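PDB 5K1S: oxidoreductase, zinc-binding dehydrogenase family from Myxococcus xanthus, which is a medium-chain reductase that takes part in an alternative de novo route to isovaleryl coenzyme A and carries bound zinc. Local coordinates for residues Cys57-Ile62 against Asn127-Glu132; Cys165-Thr170 against Ala352-Leu357; Leu318-Thr321 against Gly325-Gln328. All coordinates share one frame; numbering follows the deposited sequence.

Contact 1 lies at the surface, while contacts 2 and 3 are buried. Contacts 1 and 2 meet at one zinc ion: the first supplies Cys57 and the second Cys166, and His79 is the third protein ligand. Contacts 2 and 3 also touch, where Val326 packs on Thr168. Contact 3 closes within the long chain segment that separates the two halves of contact 2. The chemistry differs with place. Contact 1 rests on a hydrogen bond between an imidazole and a carboxylate. Contact 2 sets a guanidinium against a methyl group. Contact 3 combines backbone contacts with apolar packing where a helix gives way to a loop.

Contact 1: residues Cys57-Ile62 against Asn127-Glu132; sequences CYHDVI and NRFFGE. With ZN (zinc ion), chain F.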
loop_
_atom_site.group_PDB
_atom_site.type_symbol
_atom_site.label_atom_id
_atom_site.label_comp_id
_atom_site.label_asym_id
_atom_site.label_seq_id
_atom_site.Cartn_x
_atom_site.Cartn_y
_atom_site.Cartn_z
ATOM N N CYS A 57 16.500 -21.179 5.854
ATOM C CA CYS A 57 16.084 -19.803 5.631
ATOM C C CYS A 57 16.724 -18.906 6.684
ATOM O O CYS A 57 16.825 -19.289 7.853
ATOM C CB CYS A 57 14.557 -19.687 5.690
ATOM S SG CYS A 57 13.924 -18.019 5.487
ATOM N N TYR A 58 17.165 -17.715 6.266
ATOM C CA TYR A 58 17.804 -16.800 7.208
ATOM C C TYR A 58 16.911 -16.532 8.412
ATOM O O TYR A 58 17.408 -16.234 9.504
ATOM C CB TYR A 58 18.164 -15.484 6.521
ATOM C CG TYR A 58 18.898 -14.524 7.428
ATOM C CD1 TYR A 58 20.268 -14.632 7.621
ATOM C CD2 TYR A 58 18.220 -13.516 8.100
ATOM C CE1 TYR A 58 20.944 -13.761 8.453
ATOM C CE2 TYR A 58 18.888 -12.639 8.935
ATOM C CZ TYR A 58 20.250 -12.766 9.106
ATOM O OH TYR A 58 20.921 -11.895 9.936
ATOM N N HIS A 59 15.593 -16.622 8.225
ATOM C CA HIS A 59 14.669 -16.619 9.353
ATOM C C HIS A 59 15.136 -17.579 10.441
ATOM O O HIS A 59 15.033 -17.277 11.635
ATOM C CB HIS A 59 13.273 -16.995 8.851
ATOM C CG HIS A 59 12.191 -16.869 9.879
ATOM N ND1 HIS A 59 11.539 -15.681 10.130
ATOM C CD2 HIS A 59 11.630 -17.787 10.702
ATOM C CE1 HIS A 59 10.629 -15.869 11.068
ATOM N NE2 HIS A 59 10.663 -17.139 11.431
ATOM N N ASP A 60 15.668 -18.740 10.042
ATOM C CA ASP A 60 16.152 -19.719 11.012
ATOM C C ASP A 60 17.326 -19.171 11.812
ATOM O O ASP A 60 17.480 -19.487 12.996
ATOM C CB ASP A 60 16.560 -21.011 10.302
ATOM C CG ASP A 60 15.409 -21.661 9.557
ATOM O OD1 ASP A 60 14.243 -21.463 9.962
ATOM O OD2 ASP A 60 15.676 -22.374 8.568
ATOM N N VAL A 61 18.180 -18.367 11.173
ATOM C CA VAL A 61 19.291 -17.742 11.887
ATOM C C VAL A 61 18.758 -16.855 13.002
ATOM O O VAL A 61 19.167 -16.968 14.164
ATOM C CB VAL A 61 20.175 -16.944 10.910
ATOM C CG1 VAL A 61 21.273 -16.196 11.662
ATOM C CG2 VAL A 61 20.779 -17.866 9.861
ATOM N N ILE A 62 17.835 -15.953 12.660
ATOM C CA ILE A 62 17.245 -15.068 13.660
ATOM C C ILE A 62 16.637 -15.893 14.785
ATOM O O ILE A 62 16.832 -15.603 15.971
ATOM C CB ILE A 62 16.199 -14.146 13.006
ATOM C CG1 ILE A 62 16.813 -13.370 11.835
ATOM C CG2 ILE A 62 15.636 -13.170 14.029
ATOM C CD1 ILE A 62 15.797 -12.638 10.984
ATOM N N ASN A 127 -1.184 -18.152 14.889
ATOM C CA ASN A 127 0.025 -17.633 14.258
ATOM C C ASN A 127 1.236 -18.517 14.533
ATOM O O ASN A 127 2.373 -18.037 14.488
ATOM C CB ASN A 127 0.295 -16.202 14.727
ATOM C CG ASN A 127 0.375 -16.088 16.237
ATOM O OD1 ASN A 127 0.405 -17.094 16.948
ATOM N ND2 ASN A 127 0.413 -14.859 16.735
ATOM N N ARG A 128 1.017 -19.800 14.807
ATOM C CA ARG A 128 2.119 -20.709 15.089
ATOM C C ARG A 128 2.986 -20.906 13.852
ATOM O O ARG A 128 2.478 -21.138 12.751
ATOM C CB ARG A 128 1.580 -22.050 15.580
ATOM C CG ARG A 128 1.050 -22.015 17.006
ATOM C CD ARG A 128 -0.251 -22.791 17.130
ATOM N NE ARG A 128 -0.159 -24.110 16.515
ATOM C CZ ARG A 128 -1.204 -24.885 16.247
ATOM N NH1 ARG A 128 -2.434 -24.477 16.535
ATOM N NH2 ARG A 128 -1.022 -26.072 15.684
ATOM N N PHE A 129 4.294 -20.816 14.044
ATOM C CA PHE A 129 5.272 -21.036 12.992
ATOM C C PHE A 129 5.908 -22.411 13.143
ATOM O O PHE A 129 6.067 -22.924 14.254
ATOM C CB PHE A 129 6.366 -19.964 13.032
ATOM C CG PHE A 129 6.038 -18.720 12.256
ATOM C CD1 PHE A 129 5.164 -17.776 12.764
ATOM C CD2 PHE A 129 6.627 -18.484 11.023
ATOM C CE1 PHE A 129 4.872 -16.623 12.049
ATOM C CE2 PHE A 129 6.339 -17.336 10.306
ATOM C CZ PHE A 129 5.463 -16.404 10.820
ATOM N N PHE A 130 6.272 -23.008 12.012
ATOM C CA PHE A 130 7.086 -24.213 12.045
ATOM C C PHE A 130 8.511 -23.856 12.445
ATOM O O PHE A 130 9.087 -22.883 11.952
ATOM C CB PHE A 130 7.071 -24.909 10.685
ATOM C CG PHE A 130 5.775 -25.595 10.373
ATOM C CD1 PHE A 130 4.745 -24.913 9.748
ATOM C CD2 PHE A 130 5.585 -26.927 10.704
ATOM C CE1 PHE A 130 3.551 -25.546 9.464
ATOM C CE2 PHE A 130 4.391 -27.562 10.425
ATOM C CZ PHE A 130 3.375 -26.872 9.803
ATOM N N GLY A 131 9.079 -24.643 13.354
ATOM C CA GLY A 131 10.383 -24.334 13.901
ATOM C C GLY A 131 10.363 -23.358 15.054
ATOM O O GLY A 131 11.435 -22.950 15.520
ATOM N N GLU A 132 9.180 -22.966 15.528
ATOM C CA GLU A 132 9.065 -22.064 16.665
ATOM C C GLU A 132 8.118 -22.655 17.704
ATOM O O GLU A 132 8.536 -23.476 18.524
ATOM C CB GLU A 132 8.599 -20.683 16.200
ATOM C CG GLU A 132 9.631 -19.968 15.338
ATOM C CD GLU A 132 9.072 -18.761 14.617
ATOM O OE1 GLU A 132 8.199 -18.072 15.187
ATOM O OE2 GLU A 132 9.503 -18.506 13.473
HETATM ZN ZN ZN F . 11.532 -18.687 5.340
#
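His59 and Glu132 meet beside the zinc site and are joined by one hydrogen bond from ring to carboxylate. His59 NE2 donates to Glu132 OE2 at 2.7 Å, and the bond is nearly straight. OE2 sits at the edge of the imidazole, in the ring plane, and is met nearly along its own C-O axis. The two side chains cross at about a right angle, yet the planes of ring and carboxylate differ by only 27°. CG of His59 stands anti to the backbone N (chi1 -173°), which carries the ring off the helix toward loop 127-132. Glu132 is extended beyond CG and comes to meet it. The Phe129 ring runs near parallel to the imidazole but is slid aside, with centroids 5.7 Å apart, so the rings barely overlap. A leucine in place of His59 would probably leave Glu132 OE2 without this donor and its carboxylate freer to turn. Cys57 SG binds the zinc ion at 2.5 Å and accepts a weak capping bond from His59 N. Cys57 N donates to Asp60 OD2 at 3.1 Å, and the two residues form a capping box. His79 and Cys166 complete the protein ligands of the zinc. Helix 58-64 lies against helix 339-347 through Tyr58, Asp60 and Val61, while Phe130 packs on strand 141-145.

Contact 2: residues Cys165-Thr170 against Ala352-Leu357; sequences CCTTGT and AGRLVL. With ZN (zinc ion), chain F.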
loop_
_atom_site.group_PDB
_atom_site.type_symbol
_atom_site.label_atom_id
_atom_site.label_comp_id
_atom_site.label_asym_id
_atom_site.label_seq_id
_atom_site.Cartn_x
_atom_site.Cartn_y
_atom_site.Cartn_z
ATOM N N CYS A 165 8.615 -22.659 -0.662
ATOM C CA CYS A 165 7.703 -21.804 0.093
ATOM C C CYS A 165 8.265 -20.397 0.251
ATOM O O CYS A 165 7.580 -19.408 -0.030
ATOM C CB CYS A 165 7.417 -22.426 1.459
ATOM S SG CYS A 165 6.028 -21.667 2.337
ATOM N N CYS A 166 9.514 -20.286 0.697
ATOM C CA CYS A 166 10.108 -18.990 1.004
ATOM C C CYS A 166 10.687 -18.289 -0.217
ATOM O O CYS A 166 11.352 -17.259 -0.059
ATOM C CB CYS A 166 11.195 -19.156 2.064
ATOM S SG CYS A 166 10.583 -19.886 3.583
ATOM N N THR A 167 10.456 -18.813 -1.419
ATOM C CA THR A 167 10.903 -18.150 -2.638
ATOM C C THR A 167 9.757 -18.067 -3.637
ATOM O O THR A 167 9.129 -17.013 -3.783
ATOM C CB THR A 167 12.095 -18.888 -3.250
ATOM O OG1 THR A 167 11.742 -20.254 -3.490
ATOM C CG2 THR A 167 13.293 -18.829 -2.314
ATOM N N THR A 168 9.472 -19.173 -4.327
ATOM C CA THR A 168 8.363 -19.183 -5.275
ATOM C C THR A 168 7.024 -19.027 -4.568
ATOM O O THR A 168 6.105 -18.408 -5.116
ATOM C CB THR A 168 8.384 -20.473 -6.093
ATOM O OG1 THR A 168 9.667 -20.628 -6.714
ATOM C CG2 THR A 168 7.304 -20.449 -7.167
ATOM N N GLY A 169 6.887 -19.582 -3.363
ATOM C CA GLY A 169 5.665 -19.373 -2.602
ATOM C C GLY A 169 5.417 -17.904 -2.322
ATOM O O GLY A 169 4.315 -17.392 -2.536
ATOM N N THR A 170 6.448 -17.203 -1.848
ATOM C CA THR A 170 6.325 -15.767 -1.619
ATOM C C THR A 170 6.082 -15.024 -2.925
ATOM O O THR A 170 5.324 -14.049 -2.962
ATOM C CB THR A 170 7.584 -15.242 -0.931
ATOM O OG1 THR A 170 7.802 -15.967 0.286
ATOM C CG2 THR A 170 7.451 -13.753 -0.620
ATOM N N ALA A 352 25.470 -18.271 -2.594
ATOM C CA ALA A 352 24.570 -17.622 -3.546
ATOM C C ALA A 352 23.587 -18.681 -4.032
ATOM O O ALA A 352 23.902 -19.464 -4.932
ATOM C CB ALA A 352 25.339 -16.999 -4.707
ATOM N N GLY A 353 22.405 -18.703 -3.434
ATOM C CA GLY A 353 21.397 -19.692 -3.730
ATOM C C GLY A 353 20.742 -20.163 -2.453
ATOM O O GLY A 353 20.806 -19.493 -1.423
ATOM N N ARG A 354 20.113 -21.332 -2.523
ATOM C CA ARG A 354 19.384 -21.897 -1.398
ATOM C C ARG A 354 20.109 -23.129 -0.875
ATOM O O ARG A 354 20.544 -23.980 -1.659
ATOM C CB ARG A 354 17.951 -22.254 -1.803
ATOM C CG ARG A 354 16.959 -21.109 -1.640
ATOM C CD ARG A 354 16.683 -20.821 -0.167
ATOM N NE ARG A 354 15.786 -19.683 0.025
ATOM C CZ ARG A 354 16.182 -18.420 0.180
ATOM N NH1 ARG A 354 17.472 -18.106 0.166
ATOM N NH2 ARG A 354 15.279 -17.462 0.352
ATOM N N LEU A 355 20.238 -23.212 0.445
ATOM C CA LEU A 355 20.817 -24.367 1.113
ATOM C C LEU A 355 19.706 -25.288 1.602
ATOM O O LEU A 355 18.599 -24.844 1.916
ATOM C CB LEU A 355 21.691 -23.939 2.292
ATOM C CG LEU A 355 22.890 -23.059 1.937
ATOM C CD1 LEU A 355 23.537 -22.515 3.201
ATOM C CD2 LEU A 355 23.904 -23.836 1.103
ATOM N N VAL A 356 20.015 -26.580 1.663
ATOM C CA VAL A 356 19.041 -27.599 2.035
ATOM C C VAL A 356 19.702 -28.574 2.997
ATOM O O VAL A 356 20.827 -29.024 2.756
ATOM C CB VAL A 356 18.498 -28.345 0.800
ATOM C CG1 VAL A 356 17.521 -29.432 1.218
ATOM C CG2 VAL A 356 17.829 -27.368 -0.159
ATOM N N LEU A 357 19.004 -28.901 4.080
ATOM C CA LEU A 357 19.444 -29.922 5.020
ATOM C C LEU A 357 18.715 -31.226 4.718
ATOM O O LEU A 357 17.481 -31.251 4.643
ATOM C CB LEU A 357 19.184 -29.490 6.464
ATOM C CG LEU A 357 19.985 -28.284 6.957
ATOM C CD1 LEU A 357 19.524 -27.871 8.347
ATOM C CD2 LEU A 357 21.479 -28.580 6.956
HETATM ZN ZN ZN F . 11.532 -18.687 5.340
#
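The backbones of Thr167 and Arg354 stay well apart, with CA atoms 9.4 Å from each other, so the Arg354 side chain has to bridge the gap. It joins helix 165-178 to strand 354-358, which pairs antiparallel with strand 46-56 in the mixed sheet of this medium-chain reductase fold. Residues 165-169 form a wider pi-type turn, in which Thr170 N gives a weak bond to Cys165 O at 3.1 Å. Thr167 and Arg354 approach from opposite directions. The methyl CG2 of Thr167 lies 3.5 Å from Arg354 NE and 3.6 Å from Arg354 NH2, set obliquely to the guanidinium. The arginine chain bends at chi2 (-71°) on its way to the methyl. At the guanidinium edge, in its plane, Cys166 O lies 4.0 Å from Arg354 NH2, too far for a hydrogen bond. The contact is therefore mainly packing of a charged group on a methyl. The hydroxyl of Thr167 bonds to Thr163 O, four residues earlier in the chain. One residue back, the Cys166 side chain serves the metal: Cys166 SG binds the zinc ion at 2.3 Å.

Contact 3: residues Leu318-Thr321 against Gly325-Gln328; sequences LRLT and GVRQ
The end of helix 311-323 and the loop that leads to strand 330-335 fold together here, with Leu320 and Thr321 touching Gly325, Val326 and Gln328. The chain bends back after the helix. Leu320 O accepts a weak but nearly straight bond from Val326 N at 3.3 Å. Gly325 N is also close to Leu320 O, at 3.0 Å. Thr323 OG1 bonds to the same oxygen. Next to this, Thr321 CA makes a CA-H...O contact of 3.4 Å with Val326 O. The side chains add apolar packing: Leu320 CB meets Val326 CG2 at 4.2 Å. Thr321 and Gln328 cross at about a right angle, and the methyl CG2 of Thr321 rests 3.6 Å from Gln328 CG. That methyl is anti to the backbone N of Thr321, while the hydroxyl turns to Ala317 O, one helical turn back. The methyl is thereby left to pack on Gln328 while the hydroxyl bonds to its own helix. Gly325 brings no side chain into the bend; a CB there would point toward Leu320. Around the contact, Leu320 and Val326 both pack on Leu203 of helix 195-206. They also reach helix 165-178, Leu320 on Val172 and Val326 on Thr168.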
loop_
_atom_site.group_PDB
_atom_site.type_symbol
_atom_site.label_atom_id
_atom_site.label_comp_id
_atom_site.label_asym_id
_atom_site.label_seq_id
_atom_site.Cartn_x
_atom_site.Cartn_y
_atom_site.Cartn_z
ATOM N N LEU A 318 4.471 -24.913 -5.729
ATOM C CA LEU A 318 5.033 -26.243 -5.935
ATOM C C LEU A 318 4.725 -26.756 -7.335
ATOM O O LEU A 318 5.572 -27.394 -7.973
ATOM C CB LEU A 318 4.495 -27.207 -4.877
ATOM C CG LEU A 318 4.924 -26.910 -3.438
ATOM C CD1 LEU A 318 4.094 -27.716 -2.451
ATOM C CD2 LEU A 318 6.404 -27.202 -3.251
ATOM N N ARG A 319 3.519 -26.481 -7.835
ATOM C CA ARG A 319 3.164 -26.913 -9.183
ATOM C C ARG A 319 4.023 -26.211 -10.227
ATOM O O ARG A 319 4.443 -26.830 -11.212
ATOM C CB ARG A 319 1.683 -26.648 -9.444
ATOM C CG ARG A 319 1.165 -27.282 -10.725
ATOM C CD ARG A 319 -0.228 -26.788 -11.075
ATOM N NE ARG A 319 -0.246 -25.356 -11.362
ATOM C CZ ARG A 319 0.199 -24.812 -12.491
ATOM N NH1 ARG A 319 0.710 -25.576 -13.448
ATOM N NH2 ARG A 319 0.141 -23.499 -12.662
ATOM N N LEU A 320 4.294 -24.918 -10.031
ATOM C CA LEU A 320 5.092 -24.175 -11.000
ATOM C C LEU A 320 6.516 -24.706 -11.085
ATOM O O LEU A 320 7.122 -24.683 -12.162
ATOM C CB LEU A 320 5.099 -22.689 -10.638
ATOM C CG LEU A 320 3.768 -21.961 -10.840
ATOM C CD1 LEU A 320 3.793 -20.602 -10.166
ATOM C CD2 LEU A 320 3.457 -21.813 -12.323
ATOM N N THR A 321 7.069 -25.187 -9.971
ATOM C CA THR A 321 8.425 -25.725 -9.999
ATOM C C THR A 321 8.468 -27.073 -10.708
ATOM O O THR A 321 9.412 -27.360 -11.452
ATOM C CB THR A 321 8.971 -25.855 -8.578
ATOM O OG1 THR A 321 8.776 -24.622 -7.873
ATOM C CG2 THR A 321 10.458 -26.182 -8.608
ATOM N N GLY A 325 7.855 -23.622 -14.862
ATOM C CA GLY A 325 7.587 -22.199 -14.983
ATOM C C GLY A 325 8.455 -21.354 -14.073
ATOM O O GLY A 325 8.842 -20.240 -14.435
ATOM N N VAL A 326 8.769 -21.865 -12.884
ATOM C CA VAL A 326 9.638 -21.169 -11.942
ATOM C C VAL A 326 10.632 -22.175 -11.379
ATOM O O VAL A 326 10.294 -22.977 -10.502
ATOM C CB VAL A 326 8.828 -20.497 -10.818
ATOM C CG1 VAL A 326 9.756 -19.776 -9.847
ATOM C CG2 VAL A 326 7.812 -19.527 -11.404
ATOM N N ARG A 327 11.861 -22.141 -11.885
ATOM C CA ARG A 327 12.879 -23.081 -11.448
ATOM C C ARG A 327 13.309 -22.792 -10.012
ATOM O O ARG A 327 13.043 -21.726 -9.451
ATOM C CB ARG A 327 14.100 -23.016 -12.363
ATOM C CG ARG A 327 13.925 -23.697 -13.710
ATOM C CD ARG A 327 15.210 -23.617 -14.519
ATOM N NE ARG A 327 16.349 -24.149 -13.774
ATOM C CZ ARG A 327 17.622 -23.963 -14.109
ATOM N NH1 ARG A 327 17.937 -23.248 -15.181
ATOM N NH2 ARG A 327 18.586 -24.489 -13.364
ATOM N N GLN A 328 13.991 -23.770 -9.421
ATOM C CA GLN A 328 14.610 -23.631 -8.112
ATOM C C GLN A 328 16.118 -23.753 -8.270
ATOM O O GLN A 328 16.603 -24.658 -8.957
ATOM C CB GLN A 328 14.086 -24.687 -7.133
ATOM C CG GLN A 328 12.741 -24.342 -6.516
ATOM C CD GLN A 328 12.798 -23.080 -5.679
ATOM O OE1 GLN A 328 13.815 -22.785 -5.051
ATOM N NE2 GLN A 328 11.708 -22.320 -5.674
#